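PDB 4YK3: BepE protein from Bartonella henselae str. Houston-1, which is an effector exported through the VirB type IV secretion system, its BID domain, the part described here, probably serving as the translocation signal. Local coordinates for residues Val41-Trp44 / Cys45-Tyr49; Lys58-Glu61 / Val62-Lys65; Asp114-Thr117 / Ser118-Gln122. All coordinates share one frame; numbering follows the deposited sequence.

Contact 1 (Val41-Trp44 / Cys45-Tyr49); sequences VMHW and CKIVY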
loop_
_atom_site.group_PDB
_atom_site.type_symbol
_atom_site.label_atom_id
_atom_site.label_comp_id
_atom_site.label_asym_id
_atom_site.label_seq_id
_atom_site.Cartn_x
_atom_site.Cartn_y
_atom_site.Cartn_z
ATOM N N VAL A 41 -2.791 3.693 -2.469
ATOM C CA VAL A 41 -3.214 3.002 -1.265
ATOM C C VAL A 41 -3.901 3.986 -0.311
ATOM O O VAL A 41 -4.947 3.670 0.235
ATOM C CB VAL A 41 -2.017 2.296 -0.591
ATOM C CG1 VAL A 41 -2.377 1.817 0.821
ATOM C CG2 VAL A 41 -1.551 1.120 -1.451
ATOM N N MET A 42 -3.328 5.177 -0.120
ATOM C CA MET A 42 -3.917 6.116 0.838
ATOM C C MET A 42 -5.293 6.576 0.377
ATOM O O MET A 42 -6.200 6.766 1.195
ATOM C CB MET A 42 -3.019 7.335 1.056
ATOM C CG MET A 42 -1.682 6.998 1.690
ATOM S SD MET A 42 -0.623 8.437 1.880
ATOM C CE MET A 42 -1.640 9.489 2.924
ATOM N N HIS A 43 -5.438 6.784 -0.928
ATOM C CA HIS A 43 -6.725 7.198 -1.470
ATOM C C HIS A 43 -7.795 6.156 -1.141
ATOM O O HIS A 43 -8.866 6.477 -0.642
ATOM C CB HIS A 43 -6.641 7.401 -2.983
ATOM C CG HIS A 43 -7.972 7.609 -3.632
ATOM N ND1 HIS A 43 -8.622 8.824 -3.628
ATOM C CD2 HIS A 43 -8.782 6.753 -4.297
ATOM C CE1 HIS A 43 -9.771 8.710 -4.269
ATOM N NE2 HIS A 43 -9.892 7.463 -4.687
ATOM N N TRP A 44 -7.495 4.898 -1.413
ATOM C CA TRP A 44 -8.488 3.870 -1.216
ATOM C C TRP A 44 -8.666 3.535 0.271
ATOM O O TRP A 44 -9.738 3.064 0.656
ATOM C CB TRP A 44 -8.144 2.621 -2.048
ATOM C CG TRP A 44 -8.287 2.891 -3.532
ATOM C CD1 TRP A 44 -7.273 2.978 -4.442
ATOM C CD2 TRP A 44 -9.499 3.170 -4.263
ATOM N NE1 TRP A 44 -7.769 3.275 -5.673
ATOM C CE2 TRP A 44 -9.129 3.403 -5.603
ATOM C CE3 TRP A 44 -10.852 3.243 -3.914
ATOM C CZ2 TRP A 44 -10.064 3.700 -6.608
ATOM C CZ3 TRP A 44 -11.779 3.541 -4.902
ATOM C CH2 TRP A 44 -11.383 3.755 -6.236
ATOM N N CYS A 45 -7.650 3.791 1.107
ATOM C CA CYS A 45 -7.841 3.638 2.559
ATOM C C CYS A 45 -8.893 4.632 3.030
ATOM O O CYS A 45 -9.785 4.286 3.812
ATOM C CB CYS A 45 -6.541 3.845 3.356
ATOM S SG CYS A 45 -5.517 2.354 3.422
ATOM N N LYS A 46 -8.798 5.864 2.536
ATOM C CA LYS A 46 -9.797 6.877 2.863
ATOM C C LYS A 46 -11.210 6.389 2.503
ATOM O O LYS A 46 -12.148 6.581 3.254
ATOM C CB LYS A 46 -9.499 8.193 2.153
ATOM C CG LYS A 46 -10.424 9.324 2.573
ATOM C CD LYS A 46 -10.425 10.459 1.569
ATOM C CE LYS A 46 -9.449 11.558 1.973
ATOM N NZ LYS A 46 -9.554 12.767 1.097
ATOM N N ILE A 47 -11.344 5.729 1.361
ATOM C CA ILE A 47 -12.654 5.265 0.915
ATOM C C ILE A 47 -13.133 4.014 1.655
ATOM O O ILE A 47 -14.297 3.931 2.050
ATOM C CB ILE A 47 -12.630 5.044 -0.596
ATOM C CG1 ILE A 47 -12.639 6.407 -1.292
ATOM C CG2 ILE A 47 -13.817 4.225 -1.054
ATOM C CD1 ILE A 47 -12.032 6.355 -2.631
ATOM N N VAL A 48 -12.241 3.049 1.855
ATOM C CA VAL A 48 -12.631 1.791 2.475
ATOM C C VAL A 48 -12.756 1.932 4.001
ATOM O O VAL A 48 -13.664 1.373 4.624
ATOM C CB VAL A 48 -11.632 0.709 2.108
ATOM C CG1 VAL A 48 -11.834 -0.514 2.951
ATOM C CG2 VAL A 48 -11.723 0.389 0.624
ATOM N N TYR A 49 -11.841 2.695 4.595
ATOM C CA TYR A 49 -11.751 2.799 6.044
ATOM C C TYR A 49 -12.201 4.145 6.615
ATOM O O TYR A 49 -12.326 4.292 7.831
ATOM C CB TYR A 49 -10.306 2.552 6.501
ATOM C CG TYR A 49 -9.814 1.150 6.236
ATOM C CD1 TYR A 49 -10.467 0.052 6.784
ATOM C CD2 TYR A 49 -8.689 0.926 5.457
ATOM C CE1 TYR A 49 -10.013 -1.232 6.568
ATOM C CE2 TYR A 49 -8.223 -0.354 5.230
ATOM C CZ TYR A 49 -8.889 -1.427 5.786
ATOM O OH TYR A 49 -8.424 -2.701 5.575
#

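Contact 2 (Lys58-Glu61 / Val62-Lys65); sequences KMQE and VLQK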
loop_
_atom_site.group_PDB
_atom_site.type_symbol
_atom_site.label_atom_id
_atom_site.label_comp_id
_atom_site.label_asym_id
_atom_site.label_seq_id
_atom_site.Cartn_x
_atom_site.Cartn_y
_atom_site.Cartn_z
ATOM N N LYS A 58 2.617 0.975 8.077
ATOM C CA LYS A 58 2.973 -0.341 7.579
ATOM C C LYS A 58 3.617 -0.271 6.193
ATOM O O LYS A 58 4.460 -1.093 5.867
ATOM C CB LYS A 58 1.752 -1.261 7.549
ATOM C CG LYS A 58 1.292 -1.713 8.939
ATOM C CD LYS A 58 0.694 -3.114 8.920
ATOM C CE LYS A 58 0.303 -3.565 10.323
ATOM N NZ LYS A 58 -0.096 -5.003 10.374
ATOM N N MET A 59 3.215 0.697 5.377
ATOM C CA MET A 59 3.832 0.847 4.070
ATOM C C MET A 59 5.276 1.321 4.223
ATOM O O MET A 59 6.143 0.911 3.454
ATOM C CB MET A 59 3.032 1.807 3.187
ATOM C CG MET A 59 1.816 1.155 2.535
ATOM S SD MET A 59 1.109 2.212 1.273
ATOM C CE MET A 59 0.466 3.589 2.262
ATOM N N GLN A 60 5.530 2.163 5.224
ATOM C CA GLN A 60 6.896 2.589 5.520
ATOM C C GLN A 60 7.695 1.391 5.996
ATOM O O GLN A 60 8.856 1.226 5.629
ATOM C CB GLN A 60 6.933 3.700 6.572
ATOM C CG GLN A 60 6.442 5.052 6.071
ATOM C CD GLN A 60 7.266 5.579 4.909
ATOM O OE1 GLN A 60 8.471 5.815 5.041
ATOM N NE2 GLN A 60 6.622 5.753 3.757
ATOM N N GLU A 61 7.063 0.538 6.792
ATOM C CA GLU A 61 7.754 -0.628 7.329
ATOM C C GLU A 61 8.160 -1.574 6.216
ATOM O O GLU A 61 9.237 -2.170 6.256
ATOM C CB GLU A 61 6.882 -1.347 8.357
ATOM C CG GLU A 61 6.945 -0.678 9.727
ATOM C CD GLU A 61 5.818 -1.091 10.661
ATOM O OE1 GLU A 61 4.991 -1.951 10.277
ATOM O OE2 GLU A 61 5.770 -0.546 11.783
ATOM N N VAL A 62 7.310 -1.687 5.202
ATOM C CA VAL A 62 7.611 -2.552 4.083
ATOM C C VAL A 62 8.845 -2.052 3.311
ATOM O O VAL A 62 9.651 -2.859 2.871
ATOM C CB VAL A 62 6.386 -2.696 3.181
ATOM C CG1 VAL A 62 6.753 -3.363 1.867
ATOM C CG2 VAL A 62 5.313 -3.500 3.914
ATOM N N LEU A 63 9.016 -0.740 3.177
ATOM C CA LEU A 63 10.239 -0.217 2.557
ATOM C C LEU A 63 11.485 -0.752 3.257
ATOM O O LEU A 63 12.434 -1.152 2.593
ATOM C CB LEU A 63 10.265 1.316 2.559
ATOM C CG LEU A 63 9.343 2.016 1.559
ATOM C CD1 LEU A 63 9.638 3.507 1.487
ATOM C CD2 LEU A 63 9.480 1.376 0.181
ATOM N N GLN A 64 11.472 -0.787 4.587
ATOM C CA GLN A 64 12.629 -1.280 5.332
ATOM C C GLN A 64 12.802 -2.787 5.190
ATOM O O GLN A 64 13.921 -3.282 5.224
ATOM C CB GLN A 64 12.525 -0.906 6.819
ATOM C CG GLN A 64 12.519 0.598 7.093
ATOM C CD GLN A 64 13.742 1.325 6.525
ATOM O OE1 GLN A 64 14.799 0.728 6.303
ATOM N NE2 GLN A 64 13.597 2.622 6.289
ATOM N N LYS A 65 11.702 -3.518 5.028
ATOM C CA LYS A 65 11.783 -4.967 4.839
ATOM C C LYS A 65 10.756 -5.455 3.822
ATOM O O LYS A 65 9.671 -5.903 4.181
ATOM C CB LYS A 65 11.604 -5.701 6.174
ATOM C CG LYS A 65 11.897 -7.197 6.092
ATOM C CD LYS A 65 11.920 -7.870 7.464
ATOM C CE LYS A 65 13.002 -7.292 8.366
ATOM N NZ LYS A 65 13.012 -7.916 9.723
#

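Contact 3 (Asp114-Thr117 / Ser118-Gln122); sequences DGYT and SAVTQ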
loop_
_atom_site.group_PDB
_atom_site.type_symbol
_atom_site.label_atom_id
_atom_site.label_comp_id
_atom_site.label_asym_id
_atom_site.label_seq_id
_atom_site.Cartn_x
_atom_site.Cartn_y
_atom_site.Cartn_z
ATOM N N ASP A 114 -1.335 -4.506 -3.596
ATOM C CA ASP A 114 -0.558 -5.457 -4.379
ATOM C C ASP A 114 0.451 -4.729 -5.253
ATOM O O ASP A 114 1.605 -5.125 -5.338
ATOM C CB ASP A 114 -1.466 -6.311 -5.265
ATOM C CG ASP A 114 -2.163 -7.394 -4.496
ATOM O OD1 ASP A 114 -2.377 -7.199 -3.284
ATOM O OD2 ASP A 114 -2.508 -8.435 -5.099
ATOM N N GLY A 115 -0.012 -3.678 -5.921
ATOM C CA GLY A 115 0.845 -2.843 -6.747
ATOM C C GLY A 115 1.979 -2.219 -5.945
ATOM O O GLY A 115 3.139 -2.258 -6.370
ATOM N N TYR A 116 1.650 -1.663 -4.776
ATOM C CA TYR A 116 2.668 -1.085 -3.904
ATOM C C TYR A 116 3.734 -2.101 -3.488
ATOM O O TYR A 116 4.934 -1.844 -3.631
ATOM C CB TYR A 116 2.036 -0.485 -2.633
ATOM C CG TYR A 116 3.083 0.055 -1.684
ATOM C CD1 TYR A 116 3.696 1.291 -1.916
ATOM C CD2 TYR A 116 3.487 -0.676 -0.579
ATOM C CE1 TYR A 116 4.673 1.786 -1.051
ATOM C CE2 TYR A 116 4.475 -0.198 0.283
ATOM C CZ TYR A 116 5.056 1.029 0.046
ATOM O OH TYR A 116 6.019 1.494 0.906
ATOM N N THR A 117 3.304 -3.239 -2.946
ATOM C CA THR A 117 4.258 -4.179 -2.364
ATOM C C THR A 117 5.078 -4.873 -3.466
ATOM O O THR A 117 6.261 -5.159 -3.279
ATOM C CB THR A 117 3.557 -5.227 -1.456
ATOM O OG1 THR A 117 2.558 -5.929 -2.201
ATOM C CG2 THR A 117 2.896 -4.536 -0.266
ATOM N N SER A 118 4.466 -5.118 -4.619
ATOM C CA SER A 118 5.227 -5.647 -5.752
ATOM C C SER A 118 6.238 -4.619 -6.271
ATOM O O SER A 118 7.365 -4.972 -6.626
ATOM C CB SER A 118 4.292 -6.071 -6.881
ATOM O OG SER A 118 3.392 -7.063 -6.427
ATOM N N ALA A 119 5.844 -3.348 -6.312
ATOM C CA ALA A 119 6.757 -2.316 -6.801
ATOM C C ALA A 119 7.946 -2.162 -5.854
ATOM O O ALA A 119 9.077 -1.973 -6.297
ATOM C CB ALA A 119 6.040 -1.000 -6.968
ATOM N N VAL A 120 7.683 -2.244 -4.553
ATOM C CA VAL A 120 8.751 -2.189 -3.556
ATOM C C VAL A 120 9.713 -3.364 -3.724
ATOM O O VAL A 120 10.938 -3.200 -3.713
ATOM C CB VAL A 120 8.188 -2.177 -2.115
ATOM C CG1 VAL A 120 9.318 -2.385 -1.119
ATOM C CG2 VAL A 120 7.445 -0.876 -1.828
ATOM N N THR A 121 9.155 -4.557 -3.860
ATOM C CA THR A 121 9.972 -5.744 -4.065
ATOM C C THR A 121 10.748 -5.635 -5.382
ATOM O O THR A 121 11.930 -5.942 -5.447
ATOM C CB THR A 121 9.096 -7.016 -4.055
ATOM O OG1 THR A 121 8.675 -7.278 -2.708
ATOM C CG2 THR A 121 9.869 -8.226 -4.603
ATOM N N GLN A 122 10.079 -5.150 -6.419
ATOM C CA GLN A 122 10.696 -5.024 -7.736
ATOM C C GLN A 122 11.800 -3.971 -7.725
ATOM O O GLN A 122 12.782 -4.083 -8.450
ATOM C CB GLN A 122 9.615 -4.690 -8.760
ATOM C CG GLN A 122 10.056 -4.410 -10.169
ATOM C CD GLN A 122 8.856 -4.135 -11.072
ATOM O OE1 GLN A 122 8.592 -4.884 -12.012
ATOM N NE2 GLN A 122 8.109 -3.069 -10.767
HETATM O O HOH W 1 6.821 -5.543 -0.825
HETATM O O HOH W 2 3.511 -7.870 -3.286
#

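Contact 1 (Val41-Trp44 / Cys45-Tyr49)
The CD1 methyl of I47 meets two aromatic rings at once, those of H43 and W44, and approaches both obliquely. Its closest approach is to H43 NE2, at 3.2 Å, a tight fit of a methyl against a ring nitrogen; W44 CE3 follows at 3.6 Å. The rings also engage each other: H43 sets its CD2 over the centre of one indole face, 3.6 Å above the plane, while W44 CE2 lies in the plane of the imidazole, at its edge. Further on, V48 CG1 sits centrally over one face of the Y49 ring.

In I47, CG1 stands opposite the carbonyl carbon (chi1 -74°) and the nearly extended chi2 of 154° carries CD1 back toward the preceding turn, alongside the indole. Beneath the rings run regular i to i+4 bonds; C45 N reaches V41 O at 2.8 Å and V48 N reaches W44 O at the same distance. C45 SG packs on V41 CG1 at 4.1 Å, on another side of the helix.

This C-terminal part of helix 32-49 is covered by helix 97-129, where L109 touches W44, V48 and Y49 and H108 stacks on the indole. Y49 OH bonds to P80 O, and helix 56-64 meets V41 and M42 through M59.

Contact 2 (Lys58-Glu61 / Val62-Lys65)
K58 and V62 meet through the main chain and one methyl. V62 N donates to K58 O at 3.0 Å, with an N-H...O angle of 146° and the donor tilted from the carbonyl plane. The same oxygen is brushed by V62 CG2, at 3.2 Å: with CG1 anti to the backbone N (chi1 169°), CG2 is left beside that N, facing the preceding turn. The ammonium group of K58 goes elsewhere, to Q75 OE1.

At M59 the main-chain bond is weak: L63 N stands 3.3 Å from M59 O. That oxygen also accepts from Y116 OH, which approaches from helix 97-129, so two donors share it. L63 CG lies 3.9 Å from M59 O.

Q60 O receives the other weak bond, from Q64 N at 3.5 Å. L63 CB rests against this carbonyl oxygen at 3.4 Å, and the Q60 amide comes no nearer to the leucine than NE2 to CD1.

E61 closes the series. K65 N donates to E61 O at 3.1 Å, this time in the carbonyl plane, and Q64 CB lies against the same oxygen at 3.6 Å. K65 is where helical backbone angles stop, so this bond belongs to the last turn of helix 56-64.

Cohesion between the two halves therefore comes from main-chain bonds and from aliphatic carbons resting on carbonyl oxygens. Side-chain ends play little part, Q60 NE2 and L63 CD1 being the nearest such pair. The long polar chains turn to other partners or outward, while V62 and L63 serve the interior. The guanidinium of R21, bonded to Q64 O, would probably be favoured by the partial negative charge of the helix end.

Contact 3 (Asp114-Thr117 / Ser118-Gln122)
Helix 97-129, the longest helix of the BID domain's four-helix bundle, shows two kinds of i to i+4 side-chain contact here: Y116 with V120 on its buried side, and D114 with S118 on its exposed side. On the buried side, V120 CG2 makes a CH-pi contact over one face of the tyrosine ring, 3.8 Å from its centroid and 20° off the normal, displaced toward the rim and nearest to CZ at 3.6 Å. With CG anti to the backbone N (chi1 177°), the Y116 ring is carried along the helix to meet the methyl, which also touches Y116 O. The ring's hydroxyl is held by M59 of helix 56-64, and V34, Y37 and Q38 of helix 32-49 touch this tyrosine as well.

On the exposed side, D114 O is gripped twice by one residue: S118 N donates at 2.9 Å with an N-H...O angle of 160°, and S118 OG donates from the other face of the carbonyl plane at the same length. A chi1 of -59° folds the hydroxyl back beside its own N-H, which makes the double grip possible. A water donates to S118 OG at 3.2 Å. T117, which is buried, turns its own hydroxyl to L113 O, one turn back.

A regular helical frame thus carries both chemistries. Hydroxyl groups of S118 and T117 return to main-chain carbonyls, which satisfies them locally within the helix, whereas one face of the Y116 ring carries the V120 methyl. The ring is consequently held both over a face and at its hydroxyl end.

How the contacts relate
All three contacts are local turns of helix, each partly buried, yet their side chains differ in what they do. Contact 1, on helix 32-49, relies on aromatic rings; contact 2, on helix 56-64, has hardly any side-chain partnership of its own; contact 3, on helix 97-129, mixes a ring-methyl contact with serine-to-backbone bonding. Contacts 2 and 3 have centres about 11 Å apart, and L63 CD2 meets V120 CG2 at 3.6 Å. Contact 1 lies across the chain's centre, its own centre about 17 Å from that of contact 3 and 18 Å from that of contact 2, yet V41 CG1 touches M59 SD at 3.5 Å. H43, E61 and S118 remain at the surface.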